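Local coordinates for protein polyketide synthase/nonribosomal peptide synthetase hybrid RzxB (Pseudomonas fluorescens, PDB 5IL6) that contributes a dehydratase domain to a trans-AT assembly line for rhizoxin, where it probably removes water from beta-hydroxyacyl intermediates of the growing polyketide, at residues R180-A185 and A216-D220; R160-I166 and L222-L228; V154-Y158 and H172-L178; R188-Q192 and P244-Q248. All blocks are in the same frame, centred on the assembly; numbering follows the deposited sequence.

How the contacts relate
From the N terminus, the first element used by these contacts is helix 154-164, which enters two of them. Its first turns pack on residues 172-178, and contact 3 closes this short loop. Its last turn meets residues 222-228, so contact 2 closes a much longer one. Contact 1, between the 180-185 hairpin and residues 216-220, is nested inside that loop. Contact 4 pairs strand 184-190 with strand 246-254 and crosses contacts 1 and 2. Contact 3 also crosses contact 2, but closes before contacts 1 and 4 open. Together they tie one helix, neighbouring antiparallel strands and the loop before strand 230-239. Contacts 1 and 2 meet where Leu-219 O accepts a probable hydrogen bond from Arg-160 NH1.

Contact 1: residues R180-A185 and A216-D220; sequences RQGDQA and ALLLD
Leu-217 packs its CD2 methyl against the side chain of Arg-180 and the turn that follows it. This is the tight part of the contact. CD2 lies 3.7 Å from Arg-180 NE and also meets the carbonyl carbon of Asp-183. The other methyl, CD1, comes to 3.6 Å from Asp-183 O. Deeper in, Ala-185 CB rests on Ala-216 CB at 3.9 Å. Leu-217 continues inward to Ile-251 and Phe-263 of neighbouring strands.

The hairpin between strands 175-181 and 184-190 closes with a type II' turn from Gln-181 to Gln-184, with Gly-182 at its first corner. Arg-180 reaches across as an extended chain, CG anti to the backbone N (chi1 178°). Its NE donates to Gly-182 O at 2.8 Å, nearly straight at 175° and in the guanidinium plane. This bond fixes the rotation of the guanidinium. Leu-217 O then sits over one face of the group.

The outer side is looser. Arg-180 NH1 is 3.6 Å from Asp-220 OD2, a long salt bridge, and the two planes are 38° apart. Asp-220 is exposed and poorly ordered. Asp-183 turns away and pairs with Arg-252.

A leucine in place of Arg-180 would probably leave Gly-182 O without this donor and Asp-220 without its distant countercharge.

No hydrogen bond crosses between the segments. The chemistry implies that cohesion probably comes mostly from van der Waals packing round Leu-217 and from an arginine held by its own hairpin, while the charge pair adds only a weak and probably mobile attraction.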
loop_
_atom_site.group_PDB
_atom_site.type_symbol
_atom_site.label_atom_id
_atom_site.label_comp_id
_atom_site.label_asym_id
_atom_site.label_seq_id
_atom_site.Cartn_x
_atom_site.Cartn_y
_atom_site.Cartn_z
ATOM N N ARG A 180 5.170 -1.908 21.117
ATOM C CA ARG A 180 3.787 -2.334 21.269
ATOM C C ARG A 180 3.260 -1.909 22.631
ATOM O O ARG A 180 3.943 -2.061 23.649
ATOM C CB ARG A 180 3.653 -3.852 21.117
ATOM C CG ARG A 180 2.232 -4.351 21.312
ATOM C CD ARG A 180 2.110 -5.839 21.066
ATOM N NE ARG A 180 0.747 -6.300 21.310
ATOM C CZ ARG A 180 0.357 -7.569 21.246
ATOM N NH1 ARG A 180 1.228 -8.523 20.943
ATOM N NH2 ARG A 180 -0.908 -7.883 21.486
ATOM N N GLN A 181 2.042 -1.371 22.640
ATOM C CA GLN A 181 1.341 -1.007 23.870
ATOM C C GLN A 181 -0.073 -1.570 23.761
ATOM O O GLN A 181 -0.952 -0.941 23.166
ATOM C CB GLN A 181 1.325 0.504 24.077
ATOM C CG GLN A 181 0.654 0.939 25.370
ATOM C CD GLN A 181 1.482 0.594 26.592
ATOM O OE1 GLN A 181 1.271 -0.438 27.229
ATOM N NE2 GLN A 181 2.435 1.458 26.923
ATOM N N GLY A 182 -0.288 -2.751 24.331
ATOM C CA GLY A 182 -1.593 -3.385 24.219
ATOM C C GLY A 182 -1.894 -3.735 22.774
ATOM O O GLY A 182 -1.102 -4.397 22.093
ATOM N N ASP A 183 -3.054 -3.289 22.292
ATOM C CA ASP A 183 -3.466 -3.530 20.917
ATOM C C ASP A 183 -3.016 -2.425 19.965
ATOM O O ASP A 183 -3.563 -2.308 18.863
ATOM C CB ASP A 183 -4.987 -3.697 20.845
ATOM C CG ASP A 183 -5.735 -2.514 21.431
ATOM O OD1 ASP A 183 -5.095 -1.477 21.700
ATOM O OD2 ASP A 183 -6.966 -2.621 21.618
ATOM N N GLN A 184 -2.034 -1.620 20.364
ATOM C CA GLN A 184 -1.487 -0.563 19.526
ATOM C C GLN A 184 0.015 -0.750 19.374
ATOM O O GLN A 184 0.678 -1.322 20.245
ATOM C CB GLN A 184 -1.758 0.830 20.111
ATOM C CG GLN A 184 -3.207 1.254 20.080
ATOM C CD GLN A 184 -3.386 2.737 20.339
ATOM O OE1 GLN A 184 -2.520 3.546 20.005
ATOM N NE2 GLN A 184 -4.517 3.105 20.933
ATOM N N ALA A 185 0.547 -0.259 18.258
ATOM C CA ALA A 185 1.977 -0.313 18.003
ATOM C C ALA A 185 2.405 0.968 17.306
ATOM O O ALA A 185 1.611 1.615 16.615
ATOM C CB ALA A 185 2.359 -1.530 17.151
ATOM N N ALA A 216 3.737 -6.556 14.422
ATOM C CA ALA A 216 4.017 -6.292 15.828
ATOM C C ALA A 216 2.876 -6.780 16.710
ATOM O O ALA A 216 3.100 -7.244 17.835
ATOM C CB ALA A 216 4.252 -4.796 16.048
ATOM N N LEU A 217 1.646 -6.674 16.219
ATOM C CA LEU A 217 0.462 -7.047 16.978
ATOM C C LEU A 217 0.069 -8.510 16.811
ATOM O O LEU A 217 -0.875 -8.957 17.474
ATOM C CB LEU A 217 -0.710 -6.149 16.566
ATOM C CG LEU A 217 -0.504 -4.652 16.830
ATOM C CD1 LEU A 217 -1.659 -3.834 16.278
ATOM C CD2 LEU A 217 -0.339 -4.381 18.320
ATOM N N LEU A 218 0.762 -9.270 15.960
ATOM C CA LEU A 218 0.368 -10.639 15.650
ATOM C C LEU A 218 1.391 -11.699 16.038
ATOM O O LEU A 218 1.074 -12.890 15.943
ATOM C CB LEU A 218 0.072 -10.777 14.148
ATOM C CG LEU A 218 -1.039 -9.888 13.583
ATOM C CD1 LEU A 218 -1.161 -10.091 12.085
ATOM C CD2 LEU A 218 -2.366 -10.185 14.266
ATOM N N LEU A 219 2.590 -11.316 16.482
ATOM C CA LEU A 219 3.616 -12.315 16.773
ATOM C C LEU A 219 3.111 -13.361 17.762
ATOM O O LEU A 219 3.344 -14.561 17.577
ATOM C CB LEU A 219 4.874 -11.636 17.315
ATOM C CG LEU A 219 5.763 -10.920 16.295
ATOM C CD1 LEU A 219 6.847 -10.126 17.006
ATOM C CD2 LEU A 219 6.378 -11.901 15.304
ATOM N N ASP A 220 2.416 -12.927 18.815
ATOM C CA ASP A 220 1.950 -13.869 19.830
ATOM C C ASP A 220 0.775 -14.702 19.325
ATOM O O ASP A 220 0.683 -15.896 19.627
ATOM C CB ASP A 220 1.579 -13.118 21.108
ATOM C CG ASP A 220 2.797 -12.626 21.864
ATOM O OD1 ASP A 220 3.791 -13.378 21.945
ATOM O OD2 ASP A 220 2.765 -11.484 22.372
#

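Contact 2: residues R160-I166 and L222-L228; sequences RFAAMGI and LEERPAL
The C-terminal turn of helix 154-164 is wrapped here by the loop that leads to strand 230-239. Met-164 and Arg-160, one turn apart, carry most of the contact. Met-164 holds CG between its backbone N and carbonyl carbon (chi1 67°), which aims the chain at the loop. Its CE methyl touches Pro-226 CG at 3.7 Å, and the two side chains cross at about a right angle. The same methyl meets Leu-222 CD1 at 4.1 Å and also reaches Ala-227 O.

The helix ends at this point in a Schellman motif. Gly-165 takes a positive phi of 115°, and Ile-166 N bonds back to Phe-161 O. The reversal brings Ile-166 beside Leu-228. Their CD1 atoms are 3.5 Å apart, tighter than usual for methyl groups. Leu-228 CB also lies against Met-164 O.

In Arg-160, the bends at chi2 and chi3 bring CD onto Pro-226 CD at 3.8 Å. Glu-223 O lies over one face of the guanidinium, and NH1 is 3.1 Å from Leu-222 O. The clear partner of NH1 is Leu-219 O, earlier in the same loop. An alanine in place of Arg-160 would probably leave Leu-219 O without its donor and open a gap beside Pro-226.

Outside, Ala-163 CB touches Glu-224 O at 3.4 Å. Glu-224 and Arg-225 turn away from the helix and form a long salt bridge with each other, with the arginine poorly ordered.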
loop_
_atom_site.group_PDB
_atom_site.type_symbol
_atom_site.label_atom_id
_atom_site.label_comp_id
_atom_site.label_asym_id
_atom_site.label_seq_id
_atom_site.Cartn_x
_atom_site.Cartn_y
_atom_site.Cartn_z
ATOM N N ARG A 160 8.848 -14.070 10.934
ATOM C CA ARG A 160 7.483 -14.579 10.855
ATOM C C ARG A 160 6.921 -14.418 9.447
ATOM O O ARG A 160 6.284 -15.338 8.922
ATOM C CB ARG A 160 6.591 -13.873 11.878
ATOM C CG ARG A 160 5.219 -14.523 12.065
ATOM C CD ARG A 160 5.331 -15.972 12.528
ATOM N NE ARG A 160 6.170 -16.103 13.719
ATOM C CZ ARG A 160 5.720 -16.099 14.971
ATOM N NH1 ARG A 160 4.423 -15.980 15.226
ATOM N NH2 ARG A 160 6.574 -16.220 15.977
ATOM N N PHE A 161 7.134 -13.253 8.826
ATOM C CA PHE A 161 6.753 -13.082 7.427
ATOM C C PHE A 161 7.415 -14.140 6.557
ATOM O O PHE A 161 6.774 -14.733 5.681
ATOM C CB PHE A 161 7.134 -11.685 6.932
ATOM C CG PHE A 161 6.178 -10.604 7.351
ATOM C CD1 PHE A 161 4.846 -10.651 6.972
ATOM C CD2 PHE A 161 6.616 -9.529 8.106
ATOM C CE1 PHE A 161 3.967 -9.654 7.352
ATOM C CE2 PHE A 161 5.742 -8.530 8.487
ATOM C CZ PHE A 161 4.417 -8.592 8.108
ATOM N N ALA A 162 8.708 -14.380 6.775
ATOM C CA ALA A 162 9.424 -15.363 5.973
ATOM C C ALA A 162 8.861 -16.759 6.193
ATOM O O ALA A 162 8.787 -17.562 5.254
ATOM C CB ALA A 162 10.916 -15.323 6.306
ATOM N N ALA A 163 8.460 -17.071 7.430
ATOM C CA ALA A 163 7.881 -18.380 7.710
ATOM C C ALA A 163 6.555 -18.589 6.988
ATOM O O ALA A 163 6.198 -19.732 6.683
ATOM C CB ALA A 163 7.693 -18.556 9.218
ATOM N N MET A 164 5.812 -17.518 6.708
ATOM C CA MET A 164 4.563 -17.651 5.969
ATOM C C MET A 164 4.765 -17.573 4.459
ATOM O O MET A 164 3.809 -17.807 3.711
ATOM C CB MET A 164 3.539 -16.604 6.427
ATOM C CG MET A 164 3.853 -15.156 6.107
ATOM S SD MET A 164 2.511 -14.036 6.584
ATOM C CE MET A 164 2.160 -14.562 8.259
ATOM N N GLY A 165 5.970 -17.244 4.001
ATOM C CA GLY A 165 6.283 -17.233 2.586
ATOM C C GLY A 165 6.608 -15.884 1.977
ATOM O O GLY A 165 6.695 -15.792 0.746
ATOM N N ILE A 166 6.797 -14.841 2.781
ATOM C CA ILE A 166 7.033 -13.491 2.277
ATOM C C ILE A 166 8.458 -13.091 2.636
ATOM O O ILE A 166 8.822 -13.059 3.819
ATOM C CB ILE A 166 6.023 -12.484 2.847
ATOM C CG1 ILE A 166 4.590 -12.920 2.523
ATOM C CG2 ILE A 166 6.293 -11.088 2.286
ATOM C CD1 ILE A 166 3.528 -12.107 3.236
ATOM N N LEU A 222 -0.083 -15.570 16.116
ATOM C CA LEU A 222 0.267 -16.508 15.063
ATOM C C LEU A 222 1.204 -17.589 15.587
ATOM O O LEU A 222 1.966 -17.380 16.534
ATOM C CB LEU A 222 0.927 -15.770 13.898
ATOM C CG LEU A 222 0.084 -14.666 13.253
ATOM C CD1 LEU A 222 0.852 -13.999 12.122
ATOM C CD2 LEU A 222 -1.250 -15.204 12.754
ATOM N N GLU A 223 1.135 -18.757 14.956
ATOM C CA GLU A 223 2.019 -19.862 15.285
ATOM C C GLU A 223 3.347 -19.688 14.549
ATOM O O GLU A 223 3.546 -18.739 13.787
ATOM C CB GLU A 223 1.347 -21.193 14.946
ATOM C CG GLU A 223 2.038 -22.417 15.543
ATOM C CD GLU A 223 1.127 -23.625 15.649
ATOM O OE1 GLU A 223 -0.109 -23.457 15.579
ATOM O OE2 GLU A 223 1.652 -24.749 15.796
ATOM N N GLU A 224 4.287 -20.600 14.809
ATOM C CA GLU A 224 5.602 -20.518 14.182
ATOM C C GLU A 224 5.494 -20.497 12.659
ATOM O O GLU A 224 6.204 -19.738 11.990
ATOM C CB GLU A 224 6.460 -21.694 14.648
ATOM C CG GLU A 224 7.941 -21.558 14.347
ATOM C CD GLU A 224 8.732 -22.766 14.810
ATOM O OE1 GLU A 224 8.175 -23.584 15.573
ATOM O OE2 GLU A 224 9.909 -22.900 14.414
ATOM N N ARG A 225 4.611 -21.323 12.093
ATOM C CA ARG A 225 4.409 -21.418 10.648
ATOM C C ARG A 225 2.954 -21.095 10.328
ATOM O O ARG A 225 2.170 -21.984 9.973
ATOM C CB ARG A 225 4.784 -22.804 10.128
ATOM C CG ARG A 225 4.081 -23.948 10.847
ATOM C CD ARG A 225 4.706 -25.291 10.526
ATOM N NE ARG A 225 4.561 -26.216 11.645
ATOM C CZ ARG A 225 5.339 -26.211 12.723
ATOM N NH1 ARG A 225 6.326 -25.330 12.832
ATOM N NH2 ARG A 225 5.132 -27.087 13.696
ATOM N N PRO A 226 2.562 -19.829 10.434
ATOM C CA PRO A 226 1.171 -19.474 10.149
ATOM C C PRO A 226 0.892 -19.529 8.657
ATOM O O PRO A 226 1.800 -19.568 7.822
ATOM C CB PRO A 226 1.058 -18.046 10.684
ATOM C CG PRO A 226 2.418 -17.487 10.429
ATOM C CD PRO A 226 3.387 -18.630 10.659
ATOM N N ALA A 227 -0.393 -19.533 8.322
ATOM C CA ALA A 227 -0.775 -19.463 6.922
ATOM C C ALA A 227 -0.400 -18.102 6.345
ATOM O O ALA A 227 -0.253 -17.109 7.063
ATOM C CB ALA A 227 -2.274 -19.712 6.758
ATOM N N LEU A 228 -0.235 -18.070 5.027
ATOM C CA LEU A 228 0.110 -16.828 4.351
ATOM C C LEU A 228 -1.024 -15.823 4.492
ATOM O O LEU A 228 -2.180 -16.123 4.182
ATOM C CB LEU A 228 0.402 -17.098 2.875
ATOM C CG LEU A 228 0.580 -15.866 1.984
ATOM C CD1 LEU A 228 1.722 -14.987 2.470
ATOM C CD2 LEU A 228 0.803 -16.291 0.544
#

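Contact 3: residues V154-Y158 and H172-L178; sequences VEACY and HRRLLSL
Tyr-158 reaches from helix 154-164 to the residues leading into strand 175-181. Its CB starts against Arg-173 NH1, 3.6 Å away. CG lies under the same guanidinium, and CD2 meets Arg-173 NH2. Arg-173 CZ stands over the ring face, 4.3 Å from the centroid. This is a cation-pi contact, with the two planes tilted 32° apart. Further out, CE1 faces Arg-173 CG, while CE2 and CZ touch Leu-175 CB. At the tip, Tyr-158 OH accepts from Leu-175 N at 3.0 Å. It is also hydrogen-bonded to Gln-212 OE1. Two partners thus grip the buried hydroxyl.

Glu-155 grips the edge of the same guanidinium in a salt bridge. Its OE1 takes Arg-173 NH2 at 2.9 Å through the syn lone pair, in the guanidinium plane, though the bond is bent. The carboxylate and guanidinium are nearly coplanar.

Packing continues along the helix. Val-154, with CG1 anti to its backbone N (chi1 160°), sends that methyl to Leu-175 CB and its carbonyl O, and CG2 to Leu-178 CG at 4.0 Å. Cys-157 SG presses on Leu-178 CD1 at 3.4 Å.

Leu-176 and Ser-177 both face Arg-188, a classic beta bulge in strand 175-181. Residues 154-158 and 175-178 run at 116° to each other. Helix 154-164 is an additional helix packed on strand 175-181, beside helix 204-212, which is probably the central helix of this hotdog half.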
loop_
_atom_site.group_PDB
_atom_site.type_symbol
_atom_site.label_atom_id
_atom_site.label_comp_id
_atom_site.label_asym_id
_atom_site.label_seq_id
_atom_site.Cartn_x
_atom_site.Cartn_y
_atom_site.Cartn_z
ATOM N N VAL A 154 12.278 -6.523 15.491
ATOM C CA VAL A 154 11.925 -6.369 14.082
ATOM C C VAL A 154 12.303 -7.620 13.302
ATOM O O VAL A 154 11.556 -8.072 12.426
ATOM C CB VAL A 154 12.592 -5.108 13.501
ATOM C CG1 VAL A 154 12.667 -5.171 11.972
ATOM C CG2 VAL A 154 11.837 -3.865 13.942
ATOM N N GLU A 155 13.465 -8.201 13.604
ATOM C CA GLU A 155 13.878 -9.409 12.900
ATOM C C GLU A 155 12.940 -10.572 13.195
ATOM O O GLU A 155 12.725 -11.429 12.330
ATOM C CB GLU A 155 15.316 -9.767 13.273
ATOM C CG GLU A 155 16.343 -8.766 12.769
ATOM C CD GLU A 155 16.350 -8.650 11.256
ATOM O OE1 GLU A 155 16.010 -9.644 10.580
ATOM O OE2 GLU A 155 16.690 -7.564 10.741
ATOM N N ALA A 156 12.370 -10.620 14.401
ATOM C CA ALA A 156 11.349 -11.621 14.690
ATOM C C ALA A 156 10.129 -11.427 13.797
ATOM O O ALA A 156 9.491 -12.401 13.382
ATOM C CB ALA A 156 10.955 -11.561 16.165
ATOM N N CYS A 157 9.790 -10.172 13.490
ATOM C CA CYS A 157 8.673 -9.909 12.589
ATOM C C CYS A 157 8.987 -10.387 11.176
ATOM O O CYS A 157 8.159 -11.047 10.537
ATOM C CB CYS A 157 8.329 -8.419 12.596
ATOM S SG CYS A 157 7.657 -7.823 14.171
ATOM N N TYR A 158 10.178 -10.062 10.667
ATOM C CA TYR A 158 10.535 -10.508 9.325
ATOM C C TYR A 158 10.694 -12.021 9.263
ATOM O O TYR A 158 10.400 -12.631 8.229
ATOM C CB TYR A 158 11.810 -9.808 8.852
ATOM C CG TYR A 158 11.569 -8.366 8.460
ATOM C CD1 TYR A 158 10.678 -8.051 7.441
ATOM C CD2 TYR A 158 12.229 -7.323 9.104
ATOM C CE1 TYR A 158 10.441 -6.741 7.075
ATOM C CE2 TYR A 158 12.001 -6.002 8.742
ATOM C CZ TYR A 158 11.103 -5.720 7.725
ATOM O OH TYR A 158 10.857 -4.419 7.347
ATOM N N HIS A 172 12.695 -2.998 0.660
ATOM C CA HIS A 172 11.382 -3.137 1.283
ATOM C C HIS A 172 11.468 -3.678 2.707
ATOM O O HIS A 172 10.433 -4.021 3.289
ATOM C CB HIS A 172 10.480 -4.030 0.423
ATOM C CG HIS A 172 9.849 -3.309 -0.727
ATOM N ND1 HIS A 172 8.489 -3.108 -0.821
ATOM C CD2 HIS A 172 10.390 -2.740 -1.830
ATOM C CE1 HIS A 172 8.221 -2.443 -1.931
ATOM N NE2 HIS A 172 9.357 -2.209 -2.563
ATOM N N ARG A 173 12.665 -3.776 3.274
ATOM C CA ARG A 173 12.833 -4.100 4.693
ATOM C C ARG A 173 13.060 -2.823 5.495
ATOM O O ARG A 173 14.110 -2.609 6.098
ATOM C CB ARG A 173 13.985 -5.079 4.890
ATOM C CG ARG A 173 13.694 -6.498 4.460
ATOM C CD ARG A 173 14.943 -7.353 4.568
ATOM N NE ARG A 173 15.398 -7.471 5.952
ATOM C CZ ARG A 173 15.138 -8.492 6.764
ATOM N NH1 ARG A 173 14.415 -9.526 6.352
ATOM N NH2 ARG A 173 15.612 -8.478 8.003
ATOM N N ARG A 174 12.042 -1.967 5.497
ATOM C CA ARG A 174 12.177 -0.605 5.991
ATOM C C ARG A 174 11.660 -0.432 7.412
ATOM O O ARG A 174 11.606 0.698 7.902
ATOM C CB ARG A 174 11.452 0.357 5.051
ATOM C CG ARG A 174 11.870 0.213 3.594
ATOM C CD ARG A 174 13.237 0.793 3.316
ATOM N NE ARG A 174 14.342 -0.079 3.721
ATOM C CZ ARG A 174 15.383 0.300 4.461
ATOM N NH1 ARG A 174 15.497 1.548 4.906
ATOM N NH2 ARG A 174 16.338 -0.576 4.747
ATOM N N LEU A 175 11.269 -1.514 8.082
ATOM C CA LEU A 175 10.923 -1.433 9.497
ATOM C C LEU A 175 12.200 -1.222 10.299
ATOM O O LEU A 175 13.061 -2.106 10.355
ATOM C CB LEU A 175 10.206 -2.702 9.951
ATOM C CG LEU A 175 8.716 -2.852 9.625
ATOM C CD1 LEU A 175 8.186 -4.153 10.209
ATOM C CD2 LEU A 175 7.885 -1.671 10.120
ATOM N N LEU A 176 12.327 -0.054 10.923
ATOM C CA LEU A 176 13.512 0.286 11.700
ATOM C C LEU A 176 13.336 0.018 13.188
ATOM O O LEU A 176 14.298 -0.371 13.858
ATOM C CB LEU A 176 13.875 1.760 11.482
ATOM C CG LEU A 176 14.186 2.144 10.031
ATOM C CD1 LEU A 176 14.511 3.626 9.924
ATOM C CD2 LEU A 176 15.326 1.308 9.461
ATOM N N SER A 177 12.138 0.227 13.723
ATOM C CA SER A 177 11.871 -0.078 15.121
ATOM C C SER A 177 10.375 -0.279 15.306
ATOM O O SER A 177 9.560 0.220 14.525
ATOM C CB SER A 177 12.388 1.031 16.044
ATOM O OG SER A 177 11.697 2.247 15.818
ATOM N N LEU A 178 10.030 -1.019 16.357
ATOM C CA LEU A 178 8.646 -1.322 16.689
ATOM C C LEU A 178 8.503 -1.316 18.201
ATOM O O LEU A 178 9.347 -1.871 18.909
ATOM C CB LEU A 178 8.204 -2.696 16.162
ATOM C CG LEU A 178 8.027 -2.929 14.662
ATOM C CD1 LEU A 178 7.851 -4.421 14.390
ATOM C CD2 LEU A 178 6.866 -2.128 14.118
#

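Contact 4: residues R188-Q192 and P244-Q248; sequences RIALQ and PASLQ
Ile-189 and Leu-247 face each other across two antiparallel strands. They form a hydrogen-bonded pair, and with Ala-245 they bury the most surface here. Ile-189 N donates to Leu-247 O at 3.0 Å and 173°. Leu-247 N returns the bond to Ile-189 O at 2.8 Å.

Both side chains leave the same face of the strands. Ile-189 places CG1 between its backbone N and carbonyl carbon (chi1 61°), which lays this branch against the partner strand. CG1 meets Leu-247 CB at 3.7 Å, and CD1 reaches Leu-247 CD1. The two side chains cross at a slant.

Ala-245 ends the pairing. Its O accepts from Leu-191 N at 2.9 Å. The same oxygen receives a CA-H contact from Ala-190 CA at 3.0 Å. Its CB packs on Leu-191 CD1 at 4.0 Å.

On the other face, Ala-190 and Ser-246 form a non-hydrogen-bonded pair with their CB atoms 3.9 Å apart. Ser-246 OG is hydrogen-bonded to Asp-270 OD1. Arg-188 and Gln-248 run side by side there, pointing the same way. Their polar ends stay apart, and Gln-248 NE2 is held by Asp-269 O.

Strand 184-190 is thus flanked by strands 175-181 and 246-254. Helix 204-212 lies against the Ile-189 face: Leu-206 touches Ile-189, Leu-191 and Leu-247, and Ala-209 touches Ile-189. Strand 261-268 continues the order beyond Gln-248, whose backbone bonds to Phe-268.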
loop_
_atom_site.group_PDB
_atom_site.type_symbol
_atom_site.label_atom_id
_atom_site.label_comp_id
_atom_site.label_asym_id
_atom_site.label_seq_id
_atom_site.Cartn_x
_atom_site.Cartn_y
_atom_site.Cartn_z
ATOM N N ARG A 188 8.756 3.029 13.299
ATOM C CA ARG A 188 9.560 3.993 12.562
ATOM C C ARG A 188 10.048 3.337 11.281
ATOM O O ARG A 188 10.613 2.239 11.315
ATOM C CB ARG A 188 10.748 4.490 13.389
ATOM C CG ARG A 188 10.415 5.635 14.328
ATOM C CD ARG A 188 9.720 5.148 15.584
ATOM N NE ARG A 188 9.639 6.194 16.600
ATOM C CZ ARG A 188 9.316 5.982 17.872
ATOM N NH1 ARG A 188 9.045 4.754 18.299
ATOM N NH2 ARG A 188 9.270 6.997 18.722
ATOM N N ILE A 189 9.815 4.007 10.157
ATOM C CA ILE A 189 10.181 3.505 8.842
ATOM C C ILE A 189 10.874 4.622 8.077
ATOM O O ILE A 189 10.631 5.808 8.321
ATOM C CB ILE A 189 8.950 2.984 8.066
ATOM C CG1 ILE A 189 7.932 4.110 7.851
ATOM C CG2 ILE A 189 8.309 1.824 8.816
ATOM C CD1 ILE A 189 6.759 3.731 6.961
ATOM N N ALA A 190 11.759 4.238 7.162
ATOM C CA ALA A 190 12.442 5.212 6.324
ATOM C C ALA A 190 13.018 4.495 5.114
ATOM O O ALA A 190 13.409 3.328 5.198
ATOM C CB ALA A 190 13.550 5.945 7.089
ATOM N N LEU A 191 13.102 5.220 4.000
ATOM C CA LEU A 191 13.668 4.667 2.778
ATOM C C LEU A 191 15.151 4.361 2.946
ATOM O O LEU A 191 15.873 5.039 3.685
ATOM C CB LEU A 191 13.478 5.635 1.608
ATOM C CG LEU A 191 12.050 5.921 1.146
ATOM C CD1 LEU A 191 12.051 7.029 0.104
ATOM C CD2 LEU A 191 11.415 4.660 0.583
ATOM N N GLN A 192 15.597 3.309 2.255
ATOM C CA GLN A 192 17.015 2.971 2.250
ATOM C C GLN A 192 17.833 4.069 1.580
ATOM O O GLN A 192 18.938 4.394 2.030
ATOM C CB GLN A 192 17.223 1.636 1.537
ATOM C CG GLN A 192 18.639 1.095 1.611
ATOM C CD GLN A 192 18.824 -0.156 0.776
ATOM O OE1 GLN A 192 18.143 -0.351 -0.232
ATOM N NE2 GLN A 192 19.743 -1.017 1.196
ATOM N N PRO A 244 7.333 12.422 3.838
ATOM C CA PRO A 244 8.800 12.436 3.738
ATOM C C PRO A 244 9.384 11.036 3.637
ATOM O O PRO A 244 8.650 10.043 3.651
ATOM C CB PRO A 244 9.250 13.135 5.029
ATOM C CG PRO A 244 8.020 13.618 5.704
ATOM C CD PRO A 244 6.862 12.877 5.155
ATOM N N ALA A 245 10.712 10.948 3.538
ATOM C CA ALA A 245 11.382 9.658 3.426
ATOM C C ALA A 245 11.472 8.915 4.752
ATOM O O ALA A 245 11.868 7.746 4.758
ATOM C CB ALA A 245 12.788 9.850 2.851
ATOM N N SER A 246 11.129 9.561 5.865
ATOM C CA SER A 246 11.107 8.933 7.180
ATOM C C SER A 246 9.750 9.191 7.818
ATOM O O SER A 246 9.236 10.311 7.757
ATOM C CB SER A 246 12.228 9.473 8.077
ATOM O OG SER A 246 12.180 8.886 9.366
ATOM N N LEU A 247 9.172 8.157 8.427
ATOM C CA LEU A 247 7.798 8.232 8.902
ATOM C C LEU A 247 7.642 7.503 10.227
ATOM O O LEU A 247 8.384 6.567 10.537
ATOM C CB LEU A 247 6.826 7.622 7.885
ATOM C CG LEU A 247 6.695 8.340 6.545
ATOM C CD1 LEU A 247 5.909 7.489 5.564
ATOM C CD2 LEU A 247 6.032 9.689 6.726
ATOM N N GLN A 248 6.652 7.948 10.997
ATOM C CA GLN A 248 6.123 7.210 12.134
ATOM C C GLN A 248 4.772 6.632 11.743
ATOM O O GLN A 248 3.986 7.290 11.054
ATOM C CB GLN A 248 5.947 8.105 13.364
ATOM C CG GLN A 248 7.221 8.672 13.945
ATOM C CD GLN A 248 6.946 9.543 15.152
ATOM O OE1 GLN A 248 6.985 9.074 16.288
ATOM N NE2 GLN A 248 6.651 10.817 14.912
#